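Local coordinates for DNA mismatch repair protein MutS (Thermus aquaticus, PDB 1EWQ) that recognises mismatched DNA at the start of mismatch repair and has a weak ATPase activity, at residues 115-120 with 225-230; 261-266 with 271-276; 464-469 with 474-479; 686-691 with 705-710. All coordinates share one frame; numbering follows the deposited sequence.

The four contacts follow one another along the chain and touch nowhere; they sample the elongated molecule from its DNA-gripping tip to its ATPase end. Contact 3 sits at the tip and meets the DNA directly, through a phosphate of chain A. Contact 1, nearer the middle, comes within about 17 Å of the nucleic acid (nearest atoms), contact 2 within about 34 Å and contact 4 within about 58 Å. The centres of contacts 3 and 4 are about 100 Å apart, with contact 2 about 30 Å from contact 4. Contact 2 lies near the predicted ATP site: the side chains of Glu261 and Ser590 are about 10 Å apart.

Contact 1 (115-120 with 225-230); sequences LLTPGT and LAYAQR
The ring of Tyr227 reaches from helix 215-232 into the turn around Thr117, with Thr117 OG1 at its edge, near the ring plane, and 3.8 Å from CE2. Thr120 approaches the same ring obliquely, its CG2 4.0 Å from Tyr227 CE2. This is a helix packed on the end of a strand: 110-116, the outermost strand of the mixed sheet of MutS domain I, runs out at Leu116, and the turn that follows is held by Thr120 N bonding back to Thr117 O at 3.0 Å. Tyr227 gets there because CG is anti to its backbone N (chi1 -164°), which swings the ring away from its own helix and toward the two threonines. The Thr117 and Tyr227 side chains come from opposite directions, while that of Thr120 crosses the Tyr227 side chain at about a right angle. At the far end of the ring, Tyr227 OH lies 3.6 Å from the methyl Thr117 CG2. Glu177 serves both sides: its OE1 bonds to Thr117 OG1 and Gly119 N, while its OE2 makes a weak bond to Tyr227 OH. One turn further along the helix the contact is purely apolar and nearer the surface, where Leu115 CD1 rests against the aliphatic stem of Arg230, 3.9 Å from its CG.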
# COMPACT_ATOMS: atom_id res chain seq x y z
N LEU C 115 8.17 25.47 -4.53
CA LEU C 115 8.19 24.34 -3.63
C LEU C 115 6.96 23.51 -3.96
O LEU C 115 5.92 24.05 -4.32
CB LEU C 115 8.12 24.83 -2.18
CG LEU C 115 9.21 25.82 -1.76
CD1 LEU C 115 9.02 26.20 -0.30
CD2 LEU C 115 10.58 25.19 -1.96
N LEU C 116 7.09 22.19 -3.87
CA LEU C 116 5.96 21.31 -4.14
C LEU C 116 5.63 20.55 -2.87
O LEU C 116 6.39 19.69 -2.44
CB LEU C 116 6.27 20.33 -5.26
CG LEU C 116 6.57 20.91 -6.65
CD1 LEU C 116 6.68 19.77 -7.65
CD2 LEU C 116 5.47 21.85 -7.07
N THR C 117 4.50 20.90 -2.26
CA THR C 117 4.06 20.24 -1.05
C THR C 117 2.62 19.83 -1.29
O THR C 117 1.89 20.49 -2.00
CB THR C 117 4.20 21.17 0.17
OG1 THR C 117 3.18 22.18 0.14
CG2 THR C 117 5.58 21.84 0.16
N PRO C 118 2.19 18.72 -0.68
CA PRO C 118 0.83 18.22 -0.86
C PRO C 118 -0.30 19.25 -0.83
O PRO C 118 -1.19 19.21 -1.68
CB PRO C 118 0.70 17.15 0.24
CG PRO C 118 1.66 17.63 1.29
CD PRO C 118 2.84 18.10 0.48
N GLY C 119 -0.26 20.18 0.12
CA GLY C 119 -1.32 21.17 0.20
C GLY C 119 -1.16 22.48 -0.56
O GLY C 119 -1.94 23.40 -0.34
N THR C 120 -0.17 22.58 -1.45
CA THR C 120 0.02 23.83 -2.19
C THR C 120 0.27 23.58 -3.67
O THR C 120 0.80 24.43 -4.38
CB THR C 120 1.23 24.61 -1.63
OG1 THR C 120 2.43 23.85 -1.84
CG2 THR C 120 1.06 24.88 -0.13
N LEU C 225 -0.80 32.26 4.28
CA LEU C 225 -0.23 33.18 3.31
C LEU C 225 1.30 33.14 3.25
O LEU C 225 1.88 33.21 2.17
CB LEU C 225 -0.71 34.61 3.60
CG LEU C 225 -2.19 34.87 3.29
CD1 LEU C 225 -2.59 36.25 3.79
CD2 LEU C 225 -2.43 34.75 1.79
N ALA C 226 1.95 33.03 4.40
CA ALA C 226 3.41 32.99 4.43
C ALA C 226 3.89 31.70 3.78
O ALA C 226 4.82 31.71 2.98
CB ALA C 226 3.92 33.09 5.86
N TYR C 227 3.24 30.60 4.13
CA TYR C 227 3.62 29.30 3.59
C TYR C 227 3.37 29.17 2.08
O TYR C 227 4.27 28.82 1.33
CB TYR C 227 2.87 28.19 4.34
CG TYR C 227 3.45 26.81 4.14
CD1 TYR C 227 4.65 26.44 4.74
CD2 TYR C 227 2.81 25.88 3.31
CE1 TYR C 227 5.20 25.18 4.54
CE2 TYR C 227 3.36 24.61 3.10
CZ TYR C 227 4.55 24.27 3.72
OH TYR C 227 5.11 23.03 3.50
N ALA C 228 2.15 29.47 1.64
CA ALA C 228 1.81 29.36 0.22
C ALA C 228 2.54 30.33 -0.70
O ALA C 228 2.84 29.99 -1.84
CB ALA C 228 0.30 29.50 0.04
N GLN C 229 2.81 31.55 -0.23
CA GLN C 229 3.51 32.52 -1.07
C GLN C 229 4.93 32.02 -1.30
O GLN C 229 5.52 32.24 -2.36
CB GLN C 229 3.48 33.90 -0.40
CG GLN C 229 2.04 34.38 -0.22
CD GLN C 229 1.90 35.79 0.35
OE1 GLN C 229 2.55 36.17 1.33
NE2 GLN C 229 1.00 36.57 -0.26
N ARG C 230 5.46 31.32 -0.31
CA ARG C 230 6.80 30.76 -0.41
C ARG C 230 6.78 29.65 -1.46
O ARG C 230 7.57 29.68 -2.41
CB ARG C 230 7.20 30.18 0.95
CG ARG C 230 8.68 29.84 1.11
CD ARG C 230 8.91 29.25 2.50
NE ARG C 230 8.12 29.98 3.49
CZ ARG C 230 7.99 29.65 4.78
NH1 ARG C 230 8.60 28.57 5.28
NH2 ARG C 230 7.21 30.39 5.56

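Contact 2 (261-266 with 271-276)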
# COMPACT_ATOMS: atom_id res chain seq x y z
N GLU C 261 -20.35 6.87 6.15
CA GLU C 261 -19.54 6.71 4.94
C GLU C 261 -19.92 7.74 3.88
O GLU C 261 -20.19 7.39 2.74
CB GLU C 261 -19.72 5.29 4.38
CG GLU C 261 -19.48 4.19 5.39
CD GLU C 261 -19.60 2.81 4.80
OE1 GLU C 261 -18.60 2.29 4.27
OE2 GLU C 261 -20.71 2.25 4.86
N VAL C 262 -19.94 9.01 4.27
CA VAL C 262 -20.28 10.08 3.34
C VAL C 262 -19.18 10.28 2.29
O VAL C 262 -19.46 10.32 1.08
CB VAL C 262 -20.50 11.42 4.07
CG1 VAL C 262 -20.81 12.51 3.06
CG2 VAL C 262 -21.64 11.28 5.07
N PHE C 263 -17.94 10.39 2.76
CA PHE C 263 -16.81 10.61 1.87
C PHE C 263 -15.83 9.44 1.82
O PHE C 263 -15.16 9.23 0.81
CB PHE C 263 -16.05 11.88 2.29
CG PHE C 263 -16.87 13.12 2.18
CD1 PHE C 263 -17.13 13.89 3.30
CD2 PHE C 263 -17.38 13.53 0.96
CE1 PHE C 263 -17.88 15.04 3.21
CE2 PHE C 263 -18.14 14.69 0.85
CZ PHE C 263 -18.39 15.45 1.98
N GLU C 264 -15.76 8.68 2.91
CA GLU C 264 -14.86 7.52 2.99
C GLU C 264 -15.63 6.29 3.43
O GLU C 264 -16.56 6.38 4.23
CB GLU C 264 -13.75 7.81 4.00
CG GLU C 264 -12.82 8.92 3.55
CD GLU C 264 -12.07 9.55 4.70
OE1 GLU C 264 -11.31 10.53 4.47
OE2 GLU C 264 -12.24 9.06 5.85
N PRO C 265 -15.25 5.12 2.90
CA PRO C 265 -15.92 3.85 3.23
C PRO C 265 -15.37 3.17 4.48
O PRO C 265 -14.25 3.43 4.91
CB PRO C 265 -15.67 3.02 1.98
CG PRO C 265 -14.25 3.41 1.64
CD PRO C 265 -14.26 4.93 1.83
N LEU C 266 -16.18 2.29 5.05
CA LEU C 266 -15.75 1.56 6.23
C LEU C 266 -15.10 0.25 5.78
O LEU C 266 -14.02 -0.11 6.25
CB LEU C 266 -16.94 1.26 7.15
CG LEU C 266 -17.49 2.46 7.94
CD1 LEU C 266 -18.77 2.04 8.63
CD2 LEU C 266 -16.47 2.94 8.96
N THR C 271 -19.42 4.84 -1.39
CA THR C 271 -19.59 6.02 -0.55
C THR C 271 -20.86 6.76 -0.98
O THR C 271 -21.33 6.60 -2.11
CB THR C 271 -18.36 6.93 -0.71
OG1 THR C 271 -17.35 6.55 0.24
CG2 THR C 271 -18.71 8.36 -0.51
N LEU C 272 -21.44 7.56 -0.08
CA LEU C 272 -22.62 8.32 -0.45
C LEU C 272 -22.25 9.24 -1.60
O LEU C 272 -23.01 9.43 -2.55
CB LEU C 272 -23.12 9.18 0.71
CG LEU C 272 -24.26 10.13 0.29
CD1 LEU C 272 -25.49 9.31 -0.09
CD2 LEU C 272 -24.59 11.11 1.40
N PHE C 273 -21.05 9.81 -1.50
CA PHE C 273 -20.55 10.73 -2.50
C PHE C 273 -20.32 10.05 -3.84
O PHE C 273 -20.61 10.63 -4.89
CB PHE C 273 -19.26 11.39 -2.00
CG PHE C 273 -18.80 12.55 -2.85
CD1 PHE C 273 -19.69 13.55 -3.23
CD2 PHE C 273 -17.47 12.66 -3.25
CE1 PHE C 273 -19.27 14.64 -3.99
CE2 PHE C 273 -17.04 13.75 -4.01
CZ PHE C 273 -17.95 14.74 -4.38
N SER C 274 -19.80 8.83 -3.82
CA SER C 274 -19.54 8.12 -5.07
C SER C 274 -20.86 7.78 -5.77
O SER C 274 -20.93 7.75 -6.99
CB SER C 274 -18.72 6.84 -4.83
OG SER C 274 -19.51 5.84 -4.22
N VAL C 275 -21.90 7.52 -4.98
CA VAL C 275 -23.21 7.18 -5.52
C VAL C 275 -23.93 8.42 -6.02
O VAL C 275 -24.52 8.43 -7.09
CB VAL C 275 -24.11 6.51 -4.46
CG1 VAL C 275 -25.55 6.42 -4.96
CG2 VAL C 275 -23.59 5.13 -4.13
N LEU C 276 -23.88 9.48 -5.22
CA LEU C 276 -24.55 10.73 -5.53
C LEU C 276 -23.94 11.49 -6.69
O LEU C 276 -24.65 12.10 -7.49
CB LEU C 276 -24.52 11.64 -4.30
CG LEU C 276 -25.80 12.32 -3.81
CD1 LEU C 276 -25.41 13.63 -3.10
CD2 LEU C 276 -26.74 12.60 -4.96
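Thr271, just ahead of helix 272-276, sits in the bend made by Phe263, Glu264 and Pro265. Its OG1 is 3.5 Å from Phe263 O and 3.8 Å from Pro265 CD. With an alanine here OG1 is gone, and the bend at Phe263 and Pro265 would probably lose the atom it packs on. Thr271 O, in turn, accepts from both Val275 N and Ser274 OG, which reach it from the same face of its carbonyl plane. Leu272 follows, and its backbone N bonds to Glu261 O at 3.1 Å, nearly straight (168°) and in the carbonyl plane. Its CD2 touches Val262 CG1, 4.4 Å away, and both side chains lean on Leu601 of helix 589-603. At Phe273 the backbone N points to Val262 O, whose position is less certain. With CG opposite the backbone N (chi1 -169°), the Phe273 ring is set beside Phe263 in an edge-to-face pair: the edge of Phe263 is turned toward the face of Phe273, with centroids 5.8 Å apart and planes at 73°. Val262 CG1 covers one face of the Phe263 ring, and Gln289 of helix 282-293 touches both phenylalanines. Within the loop Leu266 N bonds to Glu261 OE1, though the modelled 2.5 Å is doubtfully short. The whole is a helix-loop-helix junction in MutS domain III: helix 254-259 closes in a Schellman motif at Glu261, whose own carbonyl, and less surely that of Val262, receives an amide of the next helix's first turn, against the helix that leaves the predicted Walker A loop of the ATPase domain.

Contact 3 (464-469 with 474-479). With nucleotides of chain A.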
# COMPACT_ATOMS: atom_id res chain seq x y z
N TYR C 464 35.17 18.91 -52.34
CA TYR C 464 34.54 18.31 -51.17
C TYR C 464 35.52 18.24 -50.01
O TYR C 464 36.62 17.72 -50.15
CB TYR C 464 34.03 16.90 -51.50
CG TYR C 464 32.71 16.89 -52.23
CD1 TYR C 464 32.34 17.97 -53.04
CD2 TYR C 464 31.85 15.80 -52.15
CE1 TYR C 464 31.15 17.95 -53.76
CE2 TYR C 464 30.66 15.76 -52.87
CZ TYR C 464 30.31 16.84 -53.67
OH TYR C 464 29.14 16.83 -54.40
N ARG C 465 35.12 18.80 -48.87
CA ARG C 465 35.95 18.79 -47.69
C ARG C 465 35.43 17.69 -46.76
O ARG C 465 34.29 17.75 -46.30
CB ARG C 465 35.91 20.16 -46.99
CG ARG C 465 36.80 20.28 -45.74
CD ARG C 465 35.97 20.48 -44.46
NE ARG C 465 35.39 21.82 -44.36
CZ ARG C 465 34.45 22.18 -43.49
NH1 ARG C 465 33.95 21.30 -42.62
NH2 ARG C 465 33.99 23.43 -43.48
N PRO C 466 36.25 16.66 -46.51
CA PRO C 466 35.92 15.53 -45.64
C PRO C 466 35.41 16.04 -44.31
O PRO C 466 36.00 16.95 -43.73
CB PRO C 466 37.25 14.79 -45.50
CG PRO C 466 37.92 15.08 -46.82
CD PRO C 466 37.63 16.55 -47.02
N VAL C 467 34.32 15.47 -43.82
CA VAL C 467 33.76 15.90 -42.53
C VAL C 467 33.54 14.74 -41.57
O VAL C 467 33.87 14.83 -40.37
CB VAL C 467 32.42 16.66 -42.74
CG1 VAL C 467 31.70 16.83 -41.42
CG2 VAL C 467 32.70 18.02 -43.35
N GLN C 468 33.00 13.64 -42.08
CA GLN C 468 32.74 12.49 -41.23
C GLN C 468 32.98 11.20 -42.00
O GLN C 468 32.49 11.04 -43.12
CB GLN C 468 31.29 12.51 -40.72
CG GLN C 468 30.94 11.35 -39.78
CD GLN C 468 29.45 11.26 -39.46
OE1 GLN C 468 29.04 10.45 -38.62
NE2 GLN C 468 28.63 12.08 -40.12
N THR C 469 33.74 10.30 -41.39
CA THR C 469 34.04 9.02 -42.00
C THR C 469 33.19 7.96 -41.31
O THR C 469 33.11 7.91 -40.08
CB THR C 469 35.53 8.63 -41.83
OG1 THR C 469 36.37 9.58 -42.50
CG2 THR C 469 35.79 7.24 -42.42
N GLN C 474 31.09 8.30 -46.55
CA GLN C 474 31.92 9.43 -46.18
C GLN C 474 31.11 10.69 -46.43
O GLN C 474 30.40 10.79 -47.43
CB GLN C 474 33.20 9.45 -47.01
CG GLN C 474 34.09 10.67 -46.78
CD GLN C 474 34.68 10.74 -45.37
OE1 GLN C 474 35.21 9.75 -44.85
NE2 GLN C 474 34.61 11.91 -44.76
N ARG C 475 31.22 11.63 -45.51
CA ARG C 475 30.50 12.88 -45.63
C ARG C 475 31.46 14.06 -45.78
O ARG C 475 32.52 14.10 -45.15
CB ARG C 475 29.56 13.05 -44.43
CG ARG C 475 28.50 11.96 -44.41
CD ARG C 475 27.78 11.84 -43.08
NE ARG C 475 26.75 10.80 -43.15
CZ ARG C 475 26.12 10.30 -42.10
NH1 ARG C 475 26.39 10.72 -40.88
NH2 ARG C 475 25.20 9.35 -42.28
N TYR C 476 31.07 15.00 -46.63
CA TYR C 476 31.89 16.17 -46.90
C TYR C 476 31.12 17.47 -46.77
O TYR C 476 29.94 17.49 -46.43
CB TYR C 476 32.46 16.10 -48.32
CG TYR C 476 33.01 14.75 -48.73
CD1 TYR C 476 32.15 13.72 -49.10
CD2 TYR C 476 34.38 14.52 -48.76
CE1 TYR C 476 32.64 12.48 -49.50
CE2 TYR C 476 34.89 13.28 -49.16
CZ TYR C 476 34.01 12.27 -49.53
OH TYR C 476 34.49 11.04 -49.92
N THR C 477 31.82 18.55 -47.07
CA THR C 477 31.25 19.87 -46.99
C THR C 477 31.75 20.75 -48.12
O THR C 477 32.86 20.56 -48.62
CB THR C 477 31.62 20.53 -45.64
OG1 THR C 477 30.71 20.09 -44.63
CG2 THR C 477 31.60 22.03 -45.73
N LEU C 478 30.91 21.68 -48.54
CA LEU C 478 31.27 22.64 -49.57
C LEU C 478 31.15 23.99 -48.86
O LEU C 478 30.36 24.13 -47.91
CB LEU C 478 30.29 22.58 -50.76
CG LEU C 478 30.39 21.40 -51.74
CD1 LEU C 478 29.44 21.65 -52.90
CD2 LEU C 478 31.81 21.26 -52.27
N PRO C 479 31.94 24.98 -49.27
CA PRO C 479 31.92 26.32 -48.68
C PRO C 479 30.54 27.00 -48.65
O PRO C 479 30.17 27.65 -47.66
CB PRO C 479 32.92 27.09 -49.54
CG PRO C 479 33.93 26.02 -49.90
CD PRO C 479 33.02 24.86 -50.27
P DT A 19 24.58 8.78 -38.63
OP1 DT A 19 25.76 9.70 -38.64
OP2 DT A 19 23.55 8.87 -39.69
O5' DT A 19 25.16 7.30 -38.64
C5' DT A 19 24.65 6.35 -37.73
C4' DT A 19 25.70 5.32 -37.43
O4' DT A 19 25.11 4.39 -36.51
C3' DT A 19 26.11 4.51 -38.65
O3' DT A 19 27.48 4.14 -38.55
C2' DT A 19 25.16 3.34 -38.64
C1' DT A 19 24.76 3.18 -37.18
N1 DT A 19 23.32 2.99 -36.97
C2 DT A 19 22.92 2.07 -36.04
O2 DT A 19 23.72 1.39 -35.39
N3 DT A 19 21.56 1.96 -35.88
C4 DT A 19 20.59 2.67 -36.55
O4 DT A 19 19.40 2.46 -36.31
C5 DT A 19 21.08 3.62 -37.53
C7 DT A 19 20.10 4.44 -38.30
C6 DT A 19 22.40 3.73 -37.68
O HOH W 1 36.44 12.46 -42.36
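Arg465 and Thr477 pair at the open end of an antiparallel beta hairpin, interrupted by a classic beta bulge, at the edge of the four-stranded sheet that meets DNA. Arg465 N gives a good bond to Thr477 O at 2.9 Å; the return bond from Thr477 N is weak. In the bulge, Val467 and Gln468 both face Arg475, and its carbonyl oxygen is gripped by three donors: Val467 N at 2.6 Å, Gln468 N from above the carbonyl plane, and Gln474 NE2 at 3.1 Å. Arg475 N repays Gln468 O at 2.8 Å. Bent at chi2 (65°), Gln474 turns its amide toward the neighbouring strand, where OE1 accepts from Thr469 OG1 at 2.6 Å, in plane and on a lone pair. A water donates to that same OG1 and accepts from Gln474 NE2, while Thr469 N bonds to Thr469 OG1 of the second subunit. At the other end, Tyr464 CD1 packs on Leu478 CD2, the Tyr464 and Tyr476 rings meet obliquely, and Tyr464 OH bonds to Glu429. Thr477 CG2 sits over one face of the Arg465 guanidinium. Arg475 stretches from CG to NE alongside Gln468 and toward the DNA, and Glu451 makes a salt bridge to its NH2. The phosphate of DT19 of chain A is taken two-handed in the guanidinium plane: Arg475 NH2 holds OP2 at 3.1 Å and Arg475 NH1 holds OP1 at 2.5 Å.

Contact 4 (686-691 with 705-710)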
# COMPACT_ATOMS: atom_id res chain seq x y z
N GLU C 686 -35.98 13.79 27.15
CA GLU C 686 -36.14 15.13 27.72
C GLU C 686 -35.61 16.17 26.72
O GLU C 686 -36.19 17.24 26.55
CB GLU C 686 -35.33 15.29 29.02
CG GLU C 686 -35.72 14.39 30.18
CD GLU C 686 -34.68 14.44 31.32
OE1 GLU C 686 -34.36 15.56 31.77
OE2 GLU C 686 -34.20 13.36 31.75
N ARG C 687 -34.49 15.85 26.07
CA ARG C 687 -33.89 16.76 25.10
C ARG C 687 -34.84 17.03 23.94
O ARG C 687 -34.77 18.07 23.30
CB ARG C 687 -32.57 16.17 24.56
CG ARG C 687 -31.74 17.15 23.73
CD ARG C 687 -31.35 18.36 24.58
NE ARG C 687 -30.69 17.96 25.82
CZ ARG C 687 -29.41 17.61 25.92
NH1 ARG C 687 -28.62 17.63 24.85
NH2 ARG C 687 -28.91 17.24 27.09
N ARG C 688 -35.74 16.08 23.68
CA ARG C 688 -36.71 16.17 22.60
C ARG C 688 -36.10 16.03 21.20
O ARG C 688 -36.72 16.41 20.20
CB ARG C 688 -37.52 17.47 22.68
CG ARG C 688 -38.38 17.60 23.94
CD ARG C 688 -39.23 18.88 23.93
NE ARG C 688 -40.55 18.67 23.32
CZ ARG C 688 -40.83 18.81 22.03
NH1 ARG C 688 -39.88 19.15 21.17
NH2 ARG C 688 -42.07 18.59 21.60
N ALA C 689 -34.88 15.49 21.13
CA ALA C 689 -34.24 15.29 19.84
C ALA C 689 -34.95 14.11 19.17
O ALA C 689 -35.71 13.39 19.83
CB ALA C 689 -32.78 14.96 20.02
N TYR C 690 -34.75 13.93 17.87
CA TYR C 690 -35.34 12.81 17.17
C TYR C 690 -34.31 11.70 17.34
O TYR C 690 -33.24 11.73 16.71
CB TYR C 690 -35.53 13.11 15.68
CG TYR C 690 -36.42 14.29 15.35
CD1 TYR C 690 -36.08 15.58 15.74
CD2 TYR C 690 -37.58 14.12 14.58
CE1 TYR C 690 -36.86 16.68 15.37
CE2 TYR C 690 -38.37 15.20 14.20
CZ TYR C 690 -38.01 16.48 14.59
OH TYR C 690 -38.77 17.56 14.20
N THR C 691 -34.63 10.73 18.18
CA THR C 691 -33.71 9.66 18.47
C THR C 691 -34.15 8.26 18.02
O THR C 691 -35.28 7.83 18.30
CB THR C 691 -33.41 9.60 20.00
OG1 THR C 691 -32.91 10.86 20.45
CG2 THR C 691 -32.41 8.53 20.31
N LEU C 705 -42.31 6.99 29.42
CA LEU C 705 -41.98 8.21 28.70
C LEU C 705 -43.07 8.47 27.66
O LEU C 705 -43.39 7.60 26.85
CB LEU C 705 -40.61 8.07 28.05
CG LEU C 705 -39.48 7.77 29.05
CD1 LEU C 705 -38.16 7.59 28.32
CD2 LEU C 705 -39.37 8.90 30.06
N PRO C 706 -43.66 9.67 27.69
CA PRO C 706 -44.73 10.07 26.77
C PRO C 706 -44.39 10.08 25.29
O PRO C 706 -45.26 9.82 24.46
CB PRO C 706 -45.13 11.45 27.29
CG PRO C 706 -43.88 11.95 27.91
CD PRO C 706 -43.36 10.75 28.64
N ARG C 707 -43.14 10.39 24.96
CA ARG C 707 -42.74 10.43 23.56
C ARG C 707 -41.89 9.23 23.16
O ARG C 707 -41.15 9.28 22.18
CB ARG C 707 -42.01 11.74 23.26
CG ARG C 707 -42.87 12.99 23.41
CD ARG C 707 -42.05 14.25 23.11
NE ARG C 707 -40.93 14.43 24.04
CZ ARG C 707 -41.03 14.96 25.25
NH1 ARG C 707 -42.21 15.39 25.71
NH2 ARG C 707 -39.95 15.06 26.02
N LEU C 708 -41.99 8.15 23.92
CA LEU C 708 -41.24 6.94 23.61
C LEU C 708 -42.08 6.10 22.65
O LEU C 708 -43.25 5.84 22.92
CB LEU C 708 -40.93 6.14 24.88
CG LEU C 708 -40.10 4.85 24.75
CD1 LEU C 708 -39.66 4.38 26.14
CD2 LEU C 708 -40.92 3.76 24.09
N LYS C 709 -41.48 5.71 21.54
CA LYS C 709 -42.18 4.88 20.56
C LYS C 709 -41.41 3.59 20.30
O LYS C 709 -40.18 3.58 20.24
CB LYS C 709 -42.36 5.64 19.23
CG LYS C 709 -43.09 4.82 18.19
CD LYS C 709 -43.08 5.48 16.81
CE LYS C 709 -43.92 6.74 16.76
NZ LYS C 709 -43.90 7.33 15.40
N ASN C 710 -42.14 2.49 20.16
CA ASN C 710 -41.53 1.20 19.91
C ASN C 710 -41.70 0.69 18.48
O ASN C 710 -42.77 0.78 17.88
CB ASN C 710 -42.08 0.16 20.89
CG ASN C 710 -41.40 0.21 22.24
OD1 ASN C 710 -40.18 0.03 22.34
ND2 ASN C 710 -42.17 0.47 23.29
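Arg707 lays one face of its guanidinium against the side chain of Arg688, and the two chains cross at about a right angle. The closest approach is from Arg707 NH2 to the methylene Arg688 CG, 3.6 Å. Both chains bend at chi3. In Arg688 the turn (91°) carries NE over the centre of the Arg707 group, 4.2 Å above its plane, with the two guanidinium planes 39° apart. At its edge the Arg707 group meets the helix backbone, its NH2 lying 4.2 Å from Glu686 CA. The two NE atoms are 4.3 Å apart, so like charges lie close together in a contact near the surface. Some compensation is likely: Arg707 NH2 bonds to His685 O at the C-terminal end of helix 670-687, where the carbonyls would offset positive charge, and Arg688 NH1 has a long, weak ion pair with Glu655. Replacing Arg707 by an alanine is likely to leave His685 O without this donor and to uncover the stem of Arg688. Each arginine starts from a bend: Arg688 has the positive phi (71°) of the Schellman motif ending helix 670-687, and Arg707 lies in the type I beta turn from Leu705 to Leu708. The two bends precede strands 690-694 and 708-716, which run parallel on either side of strand 578-582, an arrangement belonging to the central sheet of the P-loop NTPase fold of MutS domain V.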